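Chitinase (Thermococcus chitonophagus, PDB 5XSW) probably hydrolyses chitin as an endo-acting chitinase, this chain being the C-terminal part of a longer protein and carrying bound sugar in its helical domain. Local coordinates at residues 25-29 / 414-418; 159-164 / 449-455; 318-324 / 356-362. All blocks are in the same frame, centred on the assembly; numbering follows the deposited sequence.

Contact 1: residues 25-29 / 414-418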
loop_
_atom_site.group_PDB
_atom_site.type_symbol
_atom_site.label_atom_id
_atom_site.label_comp_id
_atom_site.label_asym_id
_atom_site.label_seq_id
_atom_site.Cartn_x
_atom_site.Cartn_y
_atom_site.Cartn_z
ATOM N N HIS A 25 -16.842 17.985 -11.032
ATOM C CA HIS A 25 -16.416 17.967 -9.643
ATOM C C HIS A 25 -16.846 16.624 -9.047
ATOM O O HIS A 25 -17.659 15.917 -9.635
ATOM C CB HIS A 25 -17.037 19.137 -8.861
ATOM C CG HIS A 25 -18.529 19.160 -8.935
ATOM N ND1 HIS A 25 -19.331 18.520 -8.014
ATOM C CD2 HIS A 25 -19.367 19.700 -9.853
ATOM C CE1 HIS A 25 -20.601 18.678 -8.350
ATOM N NE2 HIS A 25 -20.650 19.390 -9.463
ATOM N N TYR A 26 -16.306 16.289 -7.885
ATOM C CA TYR A 26 -16.591 15.017 -7.228
ATOM C C TYR A 26 -18.077 14.774 -7.135
ATOM O O TYR A 26 -18.823 15.627 -6.664
ATOM C CB TYR A 26 -15.985 14.972 -5.805
ATOM C CG TYR A 26 -16.462 13.763 -5.050
ATOM C CD1 TYR A 26 -16.015 12.496 -5.412
ATOM C CD2 TYR A 26 -17.376 13.870 -4.017
ATOM C CE1 TYR A 26 -16.469 11.361 -4.756
ATOM C CE2 TYR A 26 -17.841 12.730 -3.351
ATOM C CZ TYR A 26 -17.375 11.484 -3.742
ATOM O OH TYR A 26 -17.811 10.334 -3.145
ATOM N N VAL A 27 -18.522 13.594 -7.569
ATOM C CA VAL A 27 -19.843 13.118 -7.178
ATOM C C VAL A 27 -19.700 11.620 -6.804
ATOM O O VAL A 27 -18.802 10.933 -7.309
ATOM C CB VAL A 27 -20.934 13.302 -8.312
ATOM C CG1 VAL A 27 -20.846 14.681 -8.945
ATOM C CG2 VAL A 27 -20.839 12.247 -9.344
ATOM N N TRP A 28 -20.558 11.159 -5.913
ATOM C CA TRP A 28 -20.554 9.807 -5.376
ATOM C C TRP A 28 -20.498 8.784 -6.476
ATOM O O TRP A 28 -21.310 8.829 -7.404
ATOM C CB TRP A 28 -21.789 9.585 -4.538
ATOM C CG TRP A 28 -21.917 8.164 -4.100
ATOM C CD1 TRP A 28 -22.731 7.198 -4.641
ATOM C CD2 TRP A 28 -21.245 7.553 -2.975
ATOM N NE1 TRP A 28 -22.577 6.010 -3.949
ATOM C CE2 TRP A 28 -21.697 6.207 -2.904
ATOM C CE3 TRP A 28 -20.314 8.022 -2.018
ATOM C CZ2 TRP A 28 -21.231 5.309 -1.938
ATOM C CZ3 TRP A 28 -19.850 7.128 -1.040
ATOM C CH2 TRP A 28 -20.327 5.789 -0.991
ATOM N N ASN A 29 -19.473 7.927 -6.417
ATOM C CA ASN A 29 -19.294 6.810 -7.343
ATOM C C ASN A 29 -18.915 7.256 -8.746
ATOM O O ASN A 29 -18.796 6.450 -9.630
ATOM C CB ASN A 29 -20.567 5.955 -7.421
ATOM C CG ASN A 29 -20.258 4.465 -7.483
ATOM O OD1 ASN A 29 -19.135 4.051 -7.206
ATOM N ND2 ASN A 29 -21.272 3.647 -7.802
ATOM N N PHE A 414 -16.310 9.274 3.875
ATOM C CA PHE A 414 -16.891 10.098 2.798
ATOM C C PHE A 414 -15.998 11.276 2.527
ATOM O O PHE A 414 -15.127 11.654 3.328
ATOM C CB PHE A 414 -18.316 10.586 3.106
ATOM C CG PHE A 414 -19.293 9.478 3.369
ATOM C CD1 PHE A 414 -19.846 8.772 2.324
ATOM C CD2 PHE A 414 -19.684 9.175 4.668
ATOM C CE1 PHE A 414 -20.778 7.730 2.565
ATOM C CE2 PHE A 414 -20.592 8.156 4.934
ATOM C CZ PHE A 414 -21.147 7.424 3.876
ATOM N N ARG A 415 -16.236 11.847 1.371
ATOM C CA ARG A 415 -15.462 12.938 0.790
ATOM C C ARG A 415 -16.436 14.113 0.712
ATOM O O ARG A 415 -17.645 13.906 0.606
ATOM C CB ARG A 415 -14.920 12.439 -0.575
ATOM C CG ARG A 415 -14.096 13.295 -1.439
ATOM C CD ARG A 415 -13.542 12.471 -2.614
ATOM N NE ARG A 415 -12.509 11.546 -2.137
ATOM C CZ ARG A 415 -11.207 11.705 -2.314
ATOM N NH1 ARG A 415 -10.739 12.747 -3.006
ATOM N NH2 ARG A 415 -10.368 10.813 -1.790
ATOM N N PRO A 416 -15.941 15.355 0.809
ATOM C CA PRO A 416 -16.838 16.495 0.632
ATOM C C PRO A 416 -17.606 16.425 -0.681
ATOM O O PRO A 416 -16.995 16.193 -1.722
ATOM C CB PRO A 416 -15.879 17.696 0.619
ATOM C CG PRO A 416 -14.713 17.239 1.412
ATOM C CD PRO A 416 -14.557 15.786 1.069
ATOM N N GLY A 417 -18.910 16.653 -0.625
ATOM C CA GLY A 417 -19.723 16.633 -1.823
ATOM C C GLY A 417 -20.576 15.390 -1.894
ATOM O O GLY A 417 -21.448 15.272 -2.756
ATOM N N ALA A 418 -20.317 14.425 -1.017
ATOM C CA ALA A 418 -21.102 13.206 -1.076
ATOM C C ALA A 418 -22.418 13.417 -0.369
ATOM O O ALA A 418 -23.456 12.983 -0.837
ATOM C CB ALA A 418 -20.343 12.017 -0.457
HETATM O O HOH W 1 -17.717 10.202 -0.461
HETATM O O HOH W 2 -22.612 13.078 -4.823
#
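Tyr26 lays its ring against Arg415, whose CD sits over one face, 3.8 Å from the ring centroid and 15° off the normal: a CH-pi contact. The opposite face is taken by Trp28 N, so the ring lies between its own chain and the arginine. At the edge, Tyr26 CE2 meets Ala418 CB at 3.9 Å, with Ala418 N close to the ring plane, while Pro416 O comes obliquely to within 3.3 Å of Tyr26 CD2. Further along, the Trp28 indole reaches Phe414 with CZ3, 3.7 Å from Phe414 CD1; the six-membered ring and the phenyl meet obliquely, their planes 45° apart.

Residues 415-418 make a type II beta turn with the classic Pro-Gly pair at its corner, presented by the loop between helices 399-412 and 421-439. The tyrosine comes from a loop of the N-terminal beta domain, so this is one place where that domain meets the helical one. Two waters mediate the polar part: one donates to Tyr26 OH (2.7 Å) and accepts from Arg415 N, the other links Trp28 N to Gly417 O. Beyond them, Asp266 binds Tyr26 OH, Pro467 O takes Trp28 NE1, and Arg415, bent at chi3 (-71°), runs on to Pro265 O and a salt bridge with Asp270.

Contact 2: residues 159-164 / 449-455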
loop_
_atom_site.group_PDB
_atom_site.type_symbol
_atom_site.label_atom_id
_atom_site.label_comp_id
_atom_site.label_asym_id
_atom_site.label_seq_id
_atom_site.Cartn_x
_atom_site.Cartn_y
_atom_site.Cartn_z
ATOM N N PRO A 159 -33.113 -10.444 11.113
ATOM C CA PRO A 159 -33.040 -9.256 10.254
ATOM C C PRO A 159 -32.802 -7.901 10.937
ATOM O O PRO A 159 -32.441 -6.939 10.240
ATOM C CB PRO A 159 -34.424 -9.238 9.581
ATOM C CG PRO A 159 -35.336 -9.885 10.625
ATOM C CD PRO A 159 -34.469 -11.044 11.146
ATOM N N THR A 160 -33.070 -7.786 12.241
ATOM C CA THR A 160 -32.948 -6.469 12.883
ATOM C C THR A 160 -32.048 -6.554 14.147
ATOM O O THR A 160 -31.579 -5.530 14.632
ATOM C CB THR A 160 -34.345 -5.870 13.272
ATOM O OG1 THR A 160 -35.018 -6.779 14.157
ATOM C CG2 THR A 160 -35.186 -5.635 12.033
ATOM N N GLN A 161 -31.800 -7.772 14.629
ATOM C CA GLN A 161 -30.903 -7.960 15.787
ATOM C C GLN A 161 -29.460 -8.209 15.322
ATOM O O GLN A 161 -29.262 -8.913 14.335
ATOM C CB GLN A 161 -31.305 -9.148 16.665
ATOM C CG GLN A 161 -32.562 -8.871 17.567
ATOM C CD GLN A 161 -33.008 -10.095 18.285
ATOM O OE1 GLN A 161 -32.193 -10.907 18.745
ATOM N NE2 GLN A 161 -34.347 -10.266 18.391
ATOM N N ILE A 162 -28.487 -7.627 16.036
ATOM C CA ILE A 162 -27.052 -7.972 15.862
ATOM C C ILE A 162 -26.700 -8.992 16.897
ATOM O O ILE A 162 -26.932 -8.775 18.094
ATOM C CB ILE A 162 -26.120 -6.766 16.093
ATOM C CG1 ILE A 162 -26.516 -5.615 15.197
ATOM C CG2 ILE A 162 -24.630 -7.163 15.865
ATOM C CD1 ILE A 162 -26.009 -4.311 15.712
ATOM N N ILE A 163 -26.147 -10.107 16.470
ATOM C CA ILE A 163 -25.855 -11.188 17.407
ATOM C C ILE A 163 -24.325 -11.454 17.430
ATOM O O ILE A 163 -23.792 -12.217 16.591
ATOM C CB ILE A 163 -26.552 -12.536 16.992
ATOM C CG1 ILE A 163 -28.046 -12.305 16.653
ATOM C CG2 ILE A 163 -26.310 -13.556 18.071
ATOM C CD1 ILE A 163 -28.814 -11.736 17.830
ATOM N N ILE A 164 -23.629 -10.860 18.386
ATOM C CA ILE A 164 -22.223 -11.170 18.548
ATOM C C ILE A 164 -22.140 -12.223 19.636
ATOM O O ILE A 164 -22.541 -11.984 20.771
ATOM C CB ILE A 164 -21.411 -9.934 18.963
ATOM C CG1 ILE A 164 -21.439 -8.878 17.857
ATOM C CG2 ILE A 164 -19.981 -10.329 19.289
ATOM C CD1 ILE A 164 -20.857 -7.544 18.271
ATOM N N TYR A 449 -28.147 -1.938 21.860
ATOM C CA TYR A 449 -27.246 -2.242 20.732
ATOM C C TYR A 449 -27.792 -3.467 19.976
ATOM O O TYR A 449 -28.056 -3.428 18.781
ATOM C CB TYR A 449 -25.830 -2.500 21.237
ATOM C CG TYR A 449 -24.951 -3.002 20.104
ATOM C CD1 TYR A 449 -24.349 -2.119 19.241
ATOM C CD2 TYR A 449 -24.741 -4.352 19.927
ATOM C CE1 TYR A 449 -23.481 -2.578 18.178
ATOM C CE2 TYR A 449 -23.893 -4.844 18.870
ATOM C CZ TYR A 449 -23.282 -3.941 18.037
ATOM O OH TYR A 449 -22.466 -4.430 17.047
ATOM N N ARG A 450 -28.017 -4.539 20.708
ATOM C CA ARG A 450 -28.471 -5.780 20.087
ATOM C C ARG A 450 -29.798 -5.608 19.287
ATOM O O ARG A 450 -29.904 -6.026 18.122
ATOM C CB ARG A 450 -28.653 -6.864 21.169
ATOM C CG ARG A 450 -29.131 -8.173 20.533
ATOM C CD ARG A 450 -29.315 -9.273 21.539
ATOM N NE ARG A 450 -30.203 -10.296 21.003
ATOM C CZ ARG A 450 -30.477 -11.448 21.631
ATOM N NH1 ARG A 450 -29.891 -11.756 22.795
ATOM N NH2 ARG A 450 -31.318 -12.303 21.077
ATOM N N TYR A 451 -30.791 -4.956 19.906
ATOM C CA TYR A 451 -32.151 -4.928 19.325
ATOM C C TYR A 451 -32.405 -3.743 18.413
ATOM O O TYR A 451 -33.162 -3.846 17.441
ATOM C CB TYR A 451 -33.194 -4.978 20.468
ATOM C CG TYR A 451 -33.167 -6.298 21.208
ATOM C CD1 TYR A 451 -33.736 -7.433 20.666
ATOM C CD2 TYR A 451 -32.470 -6.415 22.397
ATOM C CE1 TYR A 451 -33.673 -8.651 21.335
ATOM C CE2 TYR A 451 -32.400 -7.622 23.069
ATOM C CZ TYR A 451 -32.995 -8.727 22.535
ATOM O OH TYR A 451 -32.908 -9.916 23.235
ATOM N N ASP A 452 -31.785 -2.597 18.710
ATOM C CA ASP A 452 -32.125 -1.370 18.010
ATOM C C ASP A 452 -31.087 -0.819 17.037
ATOM O O ASP A 452 -31.417 0.003 16.180
ATOM C CB ASP A 452 -32.398 -0.261 19.031
ATOM C CG ASP A 452 -33.559 -0.590 19.942
ATOM O OD1 ASP A 452 -34.622 -1.010 19.413
ATOM O OD2 ASP A 452 -33.394 -0.446 21.163
ATOM N N PHE A 453 -29.806 -1.124 17.232
ATOM C CA PHE A 453 -28.844 -0.301 16.491
ATOM C C PHE A 453 -28.865 -0.522 14.955
ATOM O O PHE A 453 -28.617 0.417 14.191
ATOM C CB PHE A 453 -27.384 -0.486 17.059
ATOM C CG PHE A 453 -26.423 0.564 16.528
ATOM C CD1 PHE A 453 -26.618 1.893 16.815
ATOM C CD2 PHE A 453 -25.332 0.205 15.721
ATOM C CE1 PHE A 453 -25.765 2.900 16.293
ATOM C CE2 PHE A 453 -24.464 1.165 15.205
ATOM C CZ PHE A 453 -24.670 2.518 15.482
ATOM N N LEU A 454 -29.181 -1.733 14.468
ATOM C CA LEU A 454 -29.291 -1.873 13.016
ATOM C C LEU A 454 -30.397 -0.987 12.433
ATOM O O LEU A 454 -30.258 -0.436 11.331
ATOM C CB LEU A 454 -29.580 -3.319 12.595
ATOM C CG LEU A 454 -28.389 -4.286 12.684
ATOM C CD1 LEU A 454 -28.800 -5.719 12.195
ATOM C CD2 LEU A 454 -27.220 -3.704 11.815
ATOM N N THR A 455 -31.476 -0.825 13.195
ATOM C CA THR A 455 -32.592 0.032 12.694
ATOM C C THR A 455 -32.140 1.506 12.650
ATOM O O THR A 455 -32.383 2.229 11.681
ATOM C CB THR A 455 -33.853 -0.198 13.569
ATOM O OG1 THR A 455 -34.310 -1.547 13.375
ATOM C CG2 THR A 455 -34.997 0.767 13.111
HETATM O O HOH W 3 -32.638 -3.030 14.948
HETATM O O HOH W 4 -29.625 -4.134 16.042
HETATM O O HOH W 5 -34.375 -6.280 16.640
#
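Gln161 OE1 is gripped side-on by Arg450, which sends it both NE (3.1 Å) and NH2 (2.9 Å). The oxygen lies in the guanidinium plane, but both nitrogens approach from the same face of the amide, NE well above the carbonyl plane. An arginine chain extended from CG to NE makes this reach possible. Tyr451 OH rests over the centre of the guanidinium and the Tyr451 ring covers Arg450 CG, so the two side chains of neighbouring residues lie against each other; Gln161 runs alongside that tyrosine, with NE2 at the ring edge. NE2 itself is bonded to the carbonyls of Tyr139 and Asp141, and Arg450 NH2 has a second acceptor in Pro142 O, so both polar ends are fixed.

Ile162 fills the apolar side. Its CD1 stands over the Tyr449 ring, 3.9 Å from the centroid, and its CG1 presses tightly on Leu454 CG at 3.4 Å. Tyr449 OH passes beyond to Ala189 O, and Ala193 of helix 186-199 backs both Ile162 and Tyr449.

The backbone bond is Ile162 N to Arg450 O, 3.0 Å. Arg450 O also meets a water that accepts from Leu454 N at 2.9 Å and reaches Thr160 O. A second water joins Thr160 O, Tyr451 O and Thr455 OG1. A water set between Leu454 N and Arg450 O, in place of the direct i to i+4 bond, with a crossing chain claiming the same carbonyl, is characteristic of a solvated helix kink, here near the start of helix 449-461.

Contact 3: residues 318-324 / 356-362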
loop_
_atom_site.group_PDB
_atom_site.type_symbol
_atom_site.label_atom_id
_atom_site.label_comp_id
_atom_site.label_asym_id
_atom_site.label_seq_id
_atom_site.Cartn_x
_atom_site.Cartn_y
_atom_site.Cartn_z
ATOM N N PHE A 318 -17.936 -20.940 -8.286
ATOM C CA PHE A 318 -17.136 -21.558 -7.226
ATOM C C PHE A 318 -17.888 -21.655 -5.896
ATOM O O PHE A 318 -17.780 -22.668 -5.206
ATOM C CB PHE A 318 -15.808 -20.759 -7.034
ATOM C CG PHE A 318 -14.940 -21.301 -5.950
ATOM C CD1 PHE A 318 -14.121 -22.392 -6.189
ATOM C CD2 PHE A 318 -14.977 -20.753 -4.697
ATOM C CE1 PHE A 318 -13.358 -22.907 -5.201
ATOM C CE2 PHE A 318 -14.184 -21.265 -3.665
ATOM C CZ PHE A 318 -13.383 -22.329 -3.919
ATOM N N LEU A 319 -18.608 -20.597 -5.510
ATOM C CA LEU A 319 -19.364 -20.631 -4.239
ATOM C C LEU A 319 -20.436 -21.769 -4.279
ATOM O O LEU A 319 -20.694 -22.471 -3.306
ATOM C CB LEU A 319 -20.069 -19.297 -3.983
ATOM C CG LEU A 319 -19.284 -17.960 -3.740
ATOM C CD1 LEU A 319 -20.218 -16.739 -3.662
ATOM C CD2 LEU A 319 -18.459 -18.066 -2.474
ATOM N N ARG A 320 -21.066 -21.917 -5.427
ATOM C CA ARG A 320 -22.112 -22.966 -5.630
ATOM C C ARG A 320 -21.477 -24.368 -5.539
ATOM O O ARG A 320 -21.983 -25.232 -4.860
ATOM C CB ARG A 320 -22.800 -22.664 -6.978
ATOM C CG ARG A 320 -23.890 -23.565 -7.519
ATOM C CD ARG A 320 -24.684 -22.807 -8.642
ATOM N NE ARG A 320 -23.922 -22.549 -9.877
ATOM C CZ ARG A 320 -23.573 -21.336 -10.355
ATOM N NH1 ARG A 320 -22.884 -21.262 -11.492
ATOM N NH2 ARG A 320 -23.893 -20.194 -9.726
ATOM N N LEU A 321 -20.304 -24.570 -6.132
ATOM C CA LEU A 321 -19.763 -25.932 -6.299
ATOM C C LEU A 321 -18.792 -26.443 -5.279
ATOM O O LEU A 321 -18.655 -27.665 -5.146
ATOM C CB LEU A 321 -19.062 -26.064 -7.659
ATOM C CG LEU A 321 -19.879 -25.773 -8.930
ATOM C CD1 LEU A 321 -19.007 -25.731 -10.169
ATOM C CD2 LEU A 321 -20.929 -26.845 -9.101
ATOM N N ALA A 322 -18.059 -25.548 -4.596
ATOM C CA ALA A 322 -16.987 -26.014 -3.708
ATOM C C ALA A 322 -17.518 -26.970 -2.657
ATOM O O ALA A 322 -18.559 -26.718 -2.057
ATOM C CB ALA A 322 -16.272 -24.809 -3.028
ATOM N N LYS A 323 -16.795 -28.049 -2.387
ATOM C CA LYS A 323 -17.251 -28.970 -1.321
ATOM C C LYS A 323 -17.043 -28.429 0.089
ATOM O O LYS A 323 -17.731 -28.845 1.012
ATOM C CB LYS A 323 -16.548 -30.335 -1.432
ATOM C CG LYS A 323 -17.139 -31.274 -2.528
ATOM C CD LYS A 323 -16.377 -32.622 -2.639
ATOM C CE LYS A 323 -16.625 -33.309 -4.027
ATOM N NZ LYS A 323 -15.673 -34.458 -4.323
ATOM N N ASP A 324 -16.091 -27.516 0.278
ATOM C CA ASP A 324 -15.807 -26.965 1.616
ATOM C C ASP A 324 -16.738 -25.747 1.798
ATOM O O ASP A 324 -16.665 -24.746 1.053
ATOM C CB ASP A 324 -14.305 -26.577 1.734
ATOM C CG ASP A 324 -13.937 -25.964 3.089
ATOM O OD1 ASP A 324 -14.819 -25.652 3.915
ATOM O OD2 ASP A 324 -12.729 -25.827 3.337
ATOM N N ALA A 356 -9.633 -27.482 -6.269
ATOM C CA ALA A 356 -10.216 -26.537 -5.282
ATOM C C ALA A 356 -11.670 -26.887 -4.976
ATOM O O ALA A 356 -12.067 -27.013 -3.796
ATOM C CB ALA A 356 -10.157 -25.142 -5.795
ATOM N N ILE A 357 -12.485 -27.055 -6.024
ATOM C CA ILE A 357 -13.900 -27.318 -5.708
ATOM C C ILE A 357 -14.123 -28.709 -5.093
ATOM O O ILE A 357 -15.140 -28.922 -4.414
ATOM C CB ILE A 357 -14.837 -27.167 -6.896
ATOM C CG1 ILE A 357 -14.566 -28.212 -7.944
ATOM C CG2 ILE A 357 -14.830 -25.734 -7.477
ATOM C CD1 ILE A 357 -15.600 -28.136 -9.069
ATOM N N ASN A 358 -13.165 -29.624 -5.245
ATOM C CA ASN A 358 -13.332 -30.963 -4.671
ATOM C C ASN A 358 -12.722 -31.149 -3.318
ATOM O O ASN A 358 -12.840 -32.219 -2.716
ATOM C CB ASN A 358 -12.758 -32.034 -5.621
ATOM C CG ASN A 358 -13.674 -32.277 -6.826
ATOM O OD1 ASN A 358 -14.846 -32.588 -6.663
ATOM N ND2 ASN A 358 -13.154 -32.076 -8.022
ATOM N N ALA A 359 -12.063 -30.119 -2.811
ATOM C CA ALA A 359 -11.417 -30.267 -1.526
ATOM C C ALA A 359 -12.431 -30.208 -0.392
ATOM O O ALA A 359 -13.252 -29.292 -0.344
ATOM C CB ALA A 359 -10.303 -29.155 -1.341
ATOM N N GLU A 360 -12.340 -31.144 0.560
ATOM C CA GLU A 360 -13.229 -31.114 1.702
ATOM C C GLU A 360 -12.832 -30.013 2.677
ATOM O O GLU A 360 -13.685 -29.406 3.290
ATOM C CB GLU A 360 -13.222 -32.453 2.429
ATOM C CG GLU A 360 -13.885 -33.584 1.622
ATOM C CD GLU A 360 -14.199 -34.813 2.473
ATOM O OE1 GLU A 360 -13.968 -34.765 3.707
ATOM O OE2 GLU A 360 -14.676 -35.824 1.905
ATOM N N VAL A 361 -11.525 -29.805 2.836
ATOM C CA VAL A 361 -10.987 -28.651 3.585
ATOM C C VAL A 361 -9.997 -27.965 2.650
ATOM O O VAL A 361 -8.857 -28.401 2.522
ATOM C CB VAL A 361 -10.314 -29.076 4.851
ATOM C CG1 VAL A 361 -9.949 -27.866 5.735
ATOM C CG2 VAL A 361 -11.239 -30.043 5.629
ATOM N N LEU A 362 -10.441 -26.891 2.011
ATOM C CA LEU A 362 -9.617 -26.164 1.035
ATOM C C LEU A 362 -8.235 -25.780 1.612
ATOM O O LEU A 362 -7.209 -26.038 0.977
ATOM C CB LEU A 362 -10.387 -24.940 0.540
ATOM C CG LEU A 362 -9.702 -24.162 -0.579
ATOM C CD1 LEU A 362 -9.781 -24.918 -1.957
ATOM C CD2 LEU A 362 -10.296 -22.770 -0.689
HETATM O O HOH W 6 -13.757 -27.026 -1.490
#
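Phe318 and Ile357 lie alongside each other with their side chains pointing opposite ways, Phe318 CD1 3.7 Å from Ile357 CG2. The methyl is put there by a chi1 of 66°, which turns CG2 anti to the carbonyl carbon and back toward the ring. Ala356 CB meets the ring edge at CE1 (3.9 Å), and Leu362 CD2 lies near the ring plane farther round, a looser approach. One face of the same ring is covered by Ala322 CB from its own segment, and Phe349 meets it from outside. Leu321 extends the greasy patch toward the surface, its CB 4.2 Å from Ile357 CG2.

Two helices, 313-321 and 353-357, both end here, and after each the backbone turns off toward another helix, 327-338 in one case and 362-365 in the other. The exits are tied together by backbone: Lys323 N gives a 2.8 Å bond to Ile357 O. A water accepts from Asp324 N and donates to both Ala356 O and Ala359 O, the latter at 2.6 Å, so it stitches the end of one helix to the loop of the other.

At the outer edge Lys323 stretches its extended chain over the backbone of Asn358 and makes a weak bond from NZ to OD1. Asp324 is held more firmly. Its OD2 takes Leu362 N at 2.9 Å through the anti lone pair, binding an N-H at the start of helix 362-365, whose dipole would favour the negative charge. Its OD1 closes an Asx turn with Trp326 N. Glu330 lies close to OD2, so the two acids may share a proton.

In the fold
Contact 2 is the buried one, contact 3 is partly buried, and contact 1 lies at the surface. Contact 1 alone brings in the N-terminal beta domain; the other two stay within the helical part and share no elements with each other. Along the chain contacts 1 and 2 cross, while contact 3 is nested inside the loops that both close. They do not touch: contacts 1 and 3 are about 40 Å apart between centres, on opposite sides of the chain's centre. Chemistry follows place: contact 1 relies on ring contacts and two bridging waters, without direct hydrogen bonds; an arginine grip, a backbone bond and waters hold the interior helix; backbone and carboxylate bonds tie helix ends.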